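Local coordinates for galactose mutarotase related enzyme (Lactobacillus acidophilus, PDB 3DCD), which probably binds carbohydrate and may act as an isomerase of the aldose 1-epimerase (galactose mutarotase) family, though its own function is not established, at residues A[221-233]-A[285-297]. Sequence-based numbering, arbitrary orientation.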
ATOM      1  N   ASP A 221      -9.903   0.199  21.764  1.00 19.74           N
ATOM      2  CA  ASP A 221     -10.959  -0.226  22.656  1.00 20.66           C
ATOM      3  C   ASP A 221     -11.706   0.960  23.271  1.00 19.93           C
ATOM      4  O   ASP A 221     -12.569   0.776  24.117  1.00 20.52           O
ATOM      5  CB  ASP A 221     -10.427  -1.205  23.681  1.00 21.83           C
ATOM      6  CG  ASP A 221      -9.971  -2.531  23.039  1.00 24.72           C
ATOM      7  OD1 ASP A 221     -10.371  -2.863  21.876  1.00 28.81           O
ATOM      8  OD2 ASP A 221      -9.201  -3.242  23.705  1.00 28.75           O
ATOM      9  N   LYS A 222     -11.390   2.170  22.811  1.00 18.60           N
ATOM     10  CA  LYS A 222     -12.081   3.388  23.268  1.00 18.06           C
ATOM     11  C   LYS A 222     -13.417   3.619  22.589  1.00 16.83           C
ATOM     12  O   LYS A 222     -14.262   4.326  23.120  1.00 16.48           O
ATOM     13  CB  LYS A 222     -11.216   4.624  23.026  1.00 17.62           C
ATOM     14  CG  LYS A 222      -9.942   4.641  23.827  1.00 19.95           C
ATOM     15  CD  LYS A 222     -10.192   5.044  25.244  1.00 23.62           C
ATOM     16  CE  LYS A 222      -9.030   4.620  26.113  1.00 28.04           C
ATOM     17  NZ  LYS A 222      -9.004   5.379  27.396  1.00 30.26           N
ATOM     18  N   ASN A 223     -13.571   3.089  21.379  1.00 16.17           N
ATOM     19  CA  ASN A 223     -14.801   3.296  20.589  1.00 15.65           C
ATOM     20  C   ASN A 223     -14.859   2.286  19.448  1.00 15.41           C
ATOM     21  O   ASN A 223     -14.072   1.330  19.432  1.00 15.99           O
ATOM     22  CB  ASN A 223     -14.913   4.736  20.076  1.00 15.83           C
ATOM     23  CG  ASN A 223     -13.741   5.140  19.201  1.00 14.50           C
ATOM     24  OD1 ASN A 223     -13.381   4.439  18.255  1.00 15.42           O
ATOM     25  ND2 ASN A 223     -13.154   6.288  19.498  1.00 16.55           N
ATOM     26  N   LYS A 224     -15.771   2.497  18.501  1.00 14.31           N
ATOM     27  CA  LYS A 224     -16.100   1.468  17.503  1.00 14.35           C
ATOM     28  C   LYS A 224     -15.257   1.563  16.234  1.00 14.66           C
ATOM     29  O   LYS A 224     -15.484   0.830  15.264  1.00 14.23           O
ATOM     30  CB  LYS A 224     -17.606   1.512  17.186  1.00 14.50           C
ATOM     31  CG  LYS A 224     -18.464   1.184  18.408  1.00 12.02           C
ATOM     32  CD  LYS A 224     -19.837   1.849  18.389  1.00  8.43           C
ATOM     33  CE  LYS A 224     -20.638   1.377  19.575  1.00 12.56           C
ATOM     34  NZ  LYS A 224     -21.995   1.977  19.568  1.00 13.61           N
ATOM     35  N   PHE A 225     -14.269   2.452  16.256  1.00 14.85           N
ATOM     36  CA  PHE A 225     -13.366   2.644  15.130  1.00 15.42           C
ATOM     37  C   PHE A 225     -12.653   1.339  14.752  1.00 16.33           C
ATOM     38  O   PHE A 225     -12.051   0.668  15.596  1.00 15.77           O
ATOM     39  CB  PHE A 225     -12.340   3.742  15.431  1.00 15.51           C
ATOM     40  CG  PHE A 225     -11.265   3.876  14.378  1.00 16.54           C
ATOM     41  CD1 PHE A 225     -11.506   4.581  13.220  1.00 16.31           C
ATOM     42  CD2 PHE A 225     -10.013   3.272  14.554  1.00 18.30           C
ATOM     43  CE1 PHE A 225     -10.518   4.705  12.232  1.00 16.26           C
ATOM     44  CE2 PHE A 225      -9.026   3.399  13.589  1.00 15.85           C
ATOM     45  CZ  PHE A 225      -9.285   4.114  12.423  1.00 17.12           C
ATOM     46  N   HIS A 226     -12.704   1.005  13.473  1.00 16.63           N
ATOM     47  CA  HIS A 226     -12.178  -0.267  13.001  1.00 17.94           C
ATOM     48  C   HIS A 226     -11.942  -0.146  11.505  1.00 18.27           C
ATOM     49  O   HIS A 226     -12.880   0.068  10.738  1.00 17.97           O
ATOM     50  CB  HIS A 226     -13.182  -1.385  13.331  1.00 18.47           C
ATOM     51  CG  HIS A 226     -12.734  -2.761  12.951  1.00 21.41           C
ATOM     52  ND1 HIS A 226     -11.431  -3.065  12.613  1.00 24.10           N
ATOM     53  CD2 HIS A 226     -13.414  -3.928  12.900  1.00 24.94           C
ATOM     54  CE1 HIS A 226     -11.336  -4.351  12.333  1.00 23.81           C
ATOM     55  NE2 HIS A 226     -12.524  -4.899  12.498  1.00 27.87           N
ATOM     56  N   VAL A 227     -10.674  -0.251  11.106  1.00 18.14           N
ATOM     57  CA  VAL A 227     -10.307  -0.361   9.714  1.00 17.43           C
ATOM     58  C   VAL A 227      -9.701  -1.753   9.532  1.00 17.80           C
ATOM     59  O   VAL A 227      -8.761  -2.136  10.238  1.00 17.77           O
ATOM     60  CB  VAL A 227      -9.311   0.735   9.287  1.00 17.33           C
ATOM     61  CG1 VAL A 227      -8.737   0.421   7.924  1.00 18.14           C
ATOM     62  CG2 VAL A 227     -10.008   2.111   9.282  1.00 16.83           C
ATOM     63  N   ASN A 228     -10.264  -2.511   8.602  1.00 17.70           N
ATOM     64  CA  ASN A 228      -9.774  -3.858   8.327  1.00 18.61           C
ATOM     65  C   ASN A 228      -9.184  -3.971   6.934  1.00 17.80           C
ATOM     66  O   ASN A 228      -9.808  -3.523   5.966  1.00 18.31           O
ATOM     67  CB  ASN A 228     -10.903  -4.848   8.520  1.00 20.33           C
ATOM     68  CG  ASN A 228     -10.404  -6.192   8.914  1.00 26.08           C
ATOM     69  OD1 ASN A 228      -9.816  -6.922   8.103  1.00 32.50           O
ATOM     70  ND2 ASN A 228     -10.605  -6.534  10.178  1.00 31.62           N
ATOM     71  N   VAL A 229      -7.960  -4.508   6.827  1.00 16.57           N
ATOM     72  CA  VAL A 229      -7.316  -4.661   5.531  1.00 16.42           C
ATOM     73  C   VAL A 229      -7.097  -6.150   5.261  1.00 17.47           C
ATOM     74  O   VAL A 229      -6.342  -6.813   5.978  1.00 16.68           O
ATOM     75  CB  VAL A 229      -5.955  -3.907   5.452  1.00 16.14           C
ATOM     76  CG1 VAL A 229      -5.328  -4.078   4.088  1.00 13.95           C
ATOM     77  CG2 VAL A 229      -6.158  -2.400   5.727  1.00 16.72           C
ATOM     78  N   TRP A 230      -7.771  -6.656   4.233  1.00 17.88           N
ATOM     79  CA  TRP A 230      -7.618  -8.050   3.818  1.00 19.10           C
ATOM     80  C   TRP A 230      -6.558  -8.048   2.707  1.00 17.39           C
ATOM     81  O   TRP A 230      -6.746  -7.423   1.647  1.00 16.54           O
ATOM     82  CB  TRP A 230      -8.951  -8.581   3.293  1.00 21.39           C
ATOM     83  CG  TRP A 230     -10.091  -8.398   4.273  1.00 26.61           C
ATOM     84  CD1 TRP A 230     -10.658  -7.203   4.679  1.00 28.82           C
ATOM     85  CD2 TRP A 230     -10.809  -9.426   4.956  1.00 29.82           C
ATOM     86  NE1 TRP A 230     -11.663  -7.436   5.584  1.00 30.36           N
ATOM     87  CE2 TRP A 230     -11.789  -8.789   5.767  1.00 30.03           C
ATOM     88  CE3 TRP A 230     -10.730 -10.823   4.964  1.00 31.27           C
ATOM     89  CZ2 TRP A 230     -12.676  -9.507   6.580  1.00 29.79           C
ATOM     90  CZ3 TRP A 230     -11.614 -11.543   5.778  1.00 29.50           C
ATOM     91  CH2 TRP A 230     -12.579 -10.882   6.570  1.00 29.24           C
ATOM     92  N   THR A 231      -5.441  -8.736   2.946  1.00 17.32           N
ATOM     93  CA  THR A 231      -4.270  -8.620   2.060  1.00 17.24           C
ATOM     94  C   THR A 231      -4.236  -9.705   0.995  1.00 17.24           C
ATOM     95  O   THR A 231      -3.269  -9.800   0.228  1.00 17.65           O
ATOM     96  CB  THR A 231      -2.961  -8.667   2.863  1.00 17.63           C
ATOM     97  OG1 THR A 231      -2.943  -9.870   3.643  1.00 17.59           O
ATOM     98  CG2 THR A 231      -2.849  -7.438   3.819  1.00 18.90           C
ATOM     99  N   ARG A 232      -5.290 -10.526   0.956  1.00 17.79           N
ATOM    100  CA  ARG A 232      -5.402 -11.606  -0.025  1.00 17.44           C
ATOM    101  C   ARG A 232      -4.078 -12.391  -0.076  1.00 17.98           C
ATOM    102  O   ARG A 232      -3.596 -12.851   0.967  1.00 18.77           O
ATOM    103  CB  ARG A 232      -5.814 -11.030  -1.385  1.00 17.73           C
ATOM    104  CG  ARG A 232      -7.142 -10.239  -1.321  1.00 17.51           C
ATOM    105  CD  ARG A 232      -7.647  -9.862  -2.720  1.00 17.98           C
ATOM    106  NE  ARG A 232      -8.602  -8.752  -2.678  1.00 16.05           N
ATOM    107  CZ  ARG A 232      -8.852  -7.955  -3.711  1.00 18.52           C
ATOM    108  NH1 ARG A 232      -8.233  -8.141  -4.868  1.00 18.38           N
ATOM    109  NH2 ARG A 232      -9.725  -6.974  -3.599  1.00 17.18           N
ATOM    110  N   ASP A 233      -3.475 -12.522  -1.253  1.00 17.55           N
ATOM    111  CA  ASP A 233      -2.266 -13.327  -1.380  1.00 17.91           C
ATOM    112  C   ASP A 233      -0.958 -12.537  -1.288  1.00 17.12           C
ATOM    113  O   ASP A 233       0.096 -13.025  -1.726  1.00 16.81           O
ATOM    114  CB  ASP A 233      -2.301 -14.152  -2.672  1.00 18.47           C
ATOM    115  CG  ASP A 233      -2.364 -13.291  -3.945  1.00 21.86           C
ATOM    116  OD1 ASP A 233      -2.462 -12.031  -3.892  1.00 22.02           O
ATOM    117  OD2 ASP A 233      -2.313 -13.904  -5.029  1.00 24.42           O
ATOM    118  N   ALA A 285      -3.491  -8.796  -8.680  1.00 19.34           N
ATOM    119  CA  ALA A 285      -3.396  -8.812  -7.230  1.00 18.98           C
ATOM    120  C   ALA A 285      -4.290  -7.701  -6.693  1.00 18.99           C
ATOM    121  O   ALA A 285      -4.895  -6.940  -7.464  1.00 19.94           O
ATOM    122  CB  ALA A 285      -1.967  -8.581  -6.800  1.00 18.98           C
ATOM    123  N   GLY A 286      -4.384  -7.601  -5.375  1.00 18.41           N
ATOM    124  CA  GLY A 286      -5.151  -6.524  -4.779  1.00 17.15           C
ATOM    125  C   GLY A 286      -5.499  -6.836  -3.358  1.00 16.75           C
ATOM    126  O   GLY A 286      -5.151  -7.918  -2.825  1.00 16.02           O
ATOM    127  N   PHE A 287      -6.184  -5.877  -2.730  1.00 16.21           N
ATOM    128  CA  PHE A 287      -6.564  -6.011  -1.336  1.00 16.29           C
ATOM    129  C   PHE A 287      -7.864  -5.262  -1.083  1.00 16.61           C
ATOM    130  O   PHE A 287      -8.321  -4.513  -1.946  1.00 16.27           O
ATOM    131  CB  PHE A 287      -5.436  -5.525  -0.422  1.00 15.66           C
ATOM    132  CG  PHE A 287      -5.047  -4.079  -0.640  1.00 16.93           C
ATOM    133  CD1 PHE A 287      -4.162  -3.729  -1.677  1.00 15.43           C
ATOM    134  CD2 PHE A 287      -5.553  -3.077   0.189  1.00 15.95           C
ATOM    135  CE1 PHE A 287      -3.785  -2.408  -1.872  1.00 16.67           C
ATOM    136  CE2 PHE A 287      -5.171  -1.740   0.005  1.00 16.83           C
ATOM    137  CZ  PHE A 287      -4.302  -1.408  -1.023  1.00 16.23           C
ATOM    138  N   SER A 288      -8.457  -5.475   0.088  1.00 16.52           N
ATOM    139  CA  SER A 288      -9.757  -4.906   0.397  1.00 17.31           C
ATOM    140  C   SER A 288      -9.737  -4.230   1.758  1.00 17.94           C
ATOM    141  O   SER A 288      -9.051  -4.689   2.670  1.00 18.04           O
ATOM    142  CB  SER A 288     -10.831  -5.982   0.382  1.00 16.68           C
ATOM    143  OG  SER A 288     -10.832  -6.611  -0.885  1.00 17.18           O
HETATM  144  N   MSE A 289     -10.505  -3.153   1.888  1.00 18.04           N
HETATM  145  CA  MSE A 289     -10.512  -2.378   3.122  1.00 19.80           C
HETATM  146  C   MSE A 289     -11.953  -2.198   3.544  1.00 18.46           C
HETATM  147  O   MSE A 289     -12.791  -1.856   2.713  1.00 17.95           O
HETATM  148  CB  MSE A 289      -9.882  -1.001   2.891  1.00 18.94           C
HETATM  149  CG  MSE A 289      -8.369  -0.995   2.618  1.00 20.47           C
HETATM  150 SE   MSE A 289      -7.779   0.630   1.705  1.00 29.50          SE
HETATM  151  CE  MSE A 289      -8.531   0.202  -0.076  1.00 21.84           C
ATOM    152  N   THR A 290     -12.246  -2.428   4.825  1.00 17.56           N
ATOM    153  CA  THR A 290     -13.553  -2.057   5.382  1.00 17.27           C
ATOM    154  C   THR A 290     -13.363  -0.977   6.459  1.00 16.90           C
ATOM    155  O   THR A 290     -12.347  -0.959   7.160  1.00 17.11           O
ATOM    156  CB  THR A 290     -14.319  -3.255   5.970  1.00 18.20           C
ATOM    157  OG1 THR A 290     -13.631  -3.742   7.136  1.00 20.08           O
ATOM    158  CG2 THR A 290     -14.408  -4.379   4.940  1.00 16.27           C
ATOM    159  N   TYR A 291     -14.335  -0.086   6.569  1.00 15.92           N
ATOM    160  CA  TYR A 291     -14.244   1.042   7.483  1.00 16.11           C
ATOM    161  C   TYR A 291     -15.429   1.108   8.434  1.00 15.40           C
ATOM    162  O   TYR A 291     -16.577   0.956   8.009  1.00 15.19           O
ATOM    163  CB  TYR A 291     -14.199   2.346   6.692  1.00 16.55           C
ATOM    164  CG  TYR A 291     -13.230   2.323   5.527  1.00 17.17           C
ATOM    165  CD1 TYR A 291     -11.910   2.736   5.687  1.00 18.27           C
ATOM    166  CD2 TYR A 291     -13.636   1.877   4.276  1.00 17.81           C
ATOM    167  CE1 TYR A 291     -10.997   2.709   4.608  1.00 20.00           C
ATOM    168  CE2 TYR A 291     -12.741   1.847   3.196  1.00 20.40           C
ATOM    169  CZ  TYR A 291     -11.432   2.266   3.373  1.00 19.39           C
ATOM    170  OH  TYR A 291     -10.572   2.245   2.303  1.00 22.13           O
ATOM    171  N   HIS A 292     -15.140   1.363   9.704  1.00 14.08           N
ATOM    172  CA  HIS A 292     -16.179   1.612  10.701  1.00 14.00           C
ATOM    173  C   HIS A 292     -15.798   2.822  11.545  1.00 13.58           C
ATOM    174  O   HIS A 292     -14.656   2.919  12.033  1.00 13.19           O
ATOM    175  CB  HIS A 292     -16.439   0.399  11.590  1.00 13.94           C
ATOM    176  CG  HIS A 292     -17.746   0.477  12.321  1.00 13.98           C
ATOM    177  ND1 HIS A 292     -17.971   1.365  13.356  1.00 13.35           N
ATOM    178  CD2 HIS A 292     -18.906  -0.195  12.139  1.00 11.34           C
ATOM    179  CE1 HIS A 292     -19.215   1.226  13.784  1.00 14.89           C
ATOM    180  NE2 HIS A 292     -19.797   0.275  13.069  1.00 12.81           N
ATOM    181  N   SER A 293     -16.760   3.742  11.681  1.00 12.97           N
ATOM    182  CA  SER A 293     -16.601   4.968  12.443  1.00 12.84           C
ATOM    183  C   SER A 293     -16.452   4.736  13.944  1.00 12.32           C
ATOM    184  O   SER A 293     -16.731   3.662  14.454  1.00 11.90           O
ATOM    185  CB  SER A 293     -17.804   5.880  12.194  1.00 12.55           C
ATOM    186  OG  SER A 293     -17.889   6.226  10.811  1.00 15.21           O
ATOM    187  N   THR A 294     -16.077   5.781  14.668  1.00 12.99           N
ATOM    188  CA  THR A 294     -16.027   5.705  16.121  1.00 12.51           C
ATOM    189  C   THR A 294     -17.418   5.420  16.705  1.00 12.54           C
ATOM    190  O   THR A 294     -17.534   4.927  17.823  1.00 12.15           O
ATOM    191  CB  THR A 294     -15.508   7.012  16.715  1.00 13.74           C
ATOM    192  OG1 THR A 294     -16.423   8.067  16.384  1.00 13.25           O
ATOM    193  CG2 THR A 294     -14.121   7.333  16.153  1.00 13.34           C
ATOM    194  N   THR A 295     -18.466   5.776  15.958  1.00 12.50           N
ATOM    195  CA  THR A 295     -19.862   5.555  16.373  1.00 12.21           C
ATOM    196  C   THR A 295     -20.580   4.647  15.364  1.00 12.61           C
ATOM    197  O   THR A 295     -19.969   4.253  14.364  1.00 12.73           O
ATOM    198  CB  THR A 295     -20.615   6.878  16.552  1.00 12.74           C
ATOM    199  OG1 THR A 295     -20.576   7.616  15.321  1.00 12.77           O
ATOM    200  CG2 THR A 295     -19.971   7.706  17.687  1.00 11.11           C
ATOM    201  N   ASP A 296     -21.843   4.298  15.640  1.00 13.04           N
ATOM    202  CA  ASP A 296     -22.600   3.330  14.811  1.00 13.58           C
ATOM    203  C   ASP A 296     -22.771   3.801  13.377  1.00 13.54           C
ATOM    204  O   ASP A 296     -22.994   4.980  13.141  1.00 13.43           O
ATOM    205  CB  ASP A 296     -23.991   3.090  15.391  1.00 12.90           C
ATOM    206  CG  ASP A 296     -23.979   2.137  16.575  1.00 13.60           C
ATOM    207  OD1 ASP A 296     -22.897   1.600  16.911  1.00 13.81           O
ATOM    208  OD2 ASP A 296     -25.064   1.941  17.156  1.00 13.47           O
ATOM    209  N   GLU A 297     -22.695   2.866  12.432  1.00 13.45           N
ATOM    210  CA  GLU A 297     -22.907   3.188  11.024  1.00 13.75           C
ATOM    211  C   GLU A 297     -24.386   3.067  10.707  1.00 14.32           C
ATOM    212  O   GLU A 297     -24.835   2.110  10.079  1.00 13.70           O
ATOM    213  CB  GLU A 297     -22.058   2.298  10.113  1.00 13.79           C
ATOM    214  CG  GLU A 297     -20.522   2.483  10.271  1.00 13.46           C
ATOM    215  CD  GLU A 297     -20.004   3.804   9.697  1.00 14.66           C
ATOM    216  OE1 GLU A 297     -20.797   4.586   9.109  1.00 13.72           O
ATOM    217  OE2 GLU A 297     -18.797   4.088   9.865  1.00 13.82           O
TER
HETATM  218  O   HOH W   1     -23.045   5.030  18.247  1.00 17.17           O
HETATM  219  O   HOH W   2     -14.195  -2.359   9.491  1.00 25.10           O
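H226, N228 and W230 pair with H292, T290 and S288 through six backbone hydrogen bonds, a worked example of antiparallel strands whose two faces are put to different uses. The bond from W230 N to S288 O is 2.8 Å long and nearly straight; that from H292 N to H226 O is more bent, with an N-H...O angle of 136°. Between these pairs, the CA of V227, V229 and M289 make CA-H...O contacts with facing carbonyls.

On the face of H226, N228, W230, S288, T290 and H292 the contacts are mostly polar. R232 reaches across with its chain extended from CG to NE, laying its guanidinium over the G286–F287 peptide, F287 N above its centre. In the guanidinium plane, NH2 donates to S288 OG at 3.0 Å (170°), and a weak, long ion pair runs to E123. Replacing R232 by an alanine is likely to leave S288 OG without this donor and the G286–F287 peptide without the guanidinium laid over it. Water 2 bridges H226 O and T290 OG1.

On the other face, that of V227, V229, selenomethionine M289 and Y291, the contacts between the strands are apolar. V229 CG1, anti to the backbone N (chi1 -179°), lies 4.0 Å from F287 CD2, while CG2 lies alongside M289 CG; V227 CG2 touches Y291 CD1.

Beyond the paired strands, N223 OD1 accepts from F225 N in an Asx turn, and the N223 amide packs on T294, whose hydroxyl bonds E31. K224 NZ forms a salt bridge with D296 OD1 (2.8 Å), meeting it from above the carboxylate plane. Strands 214-220 and 121-130 flank the pair, placing it mid-sheet in the large antiparallel beta-sandwich of the galactose mutarotase fold.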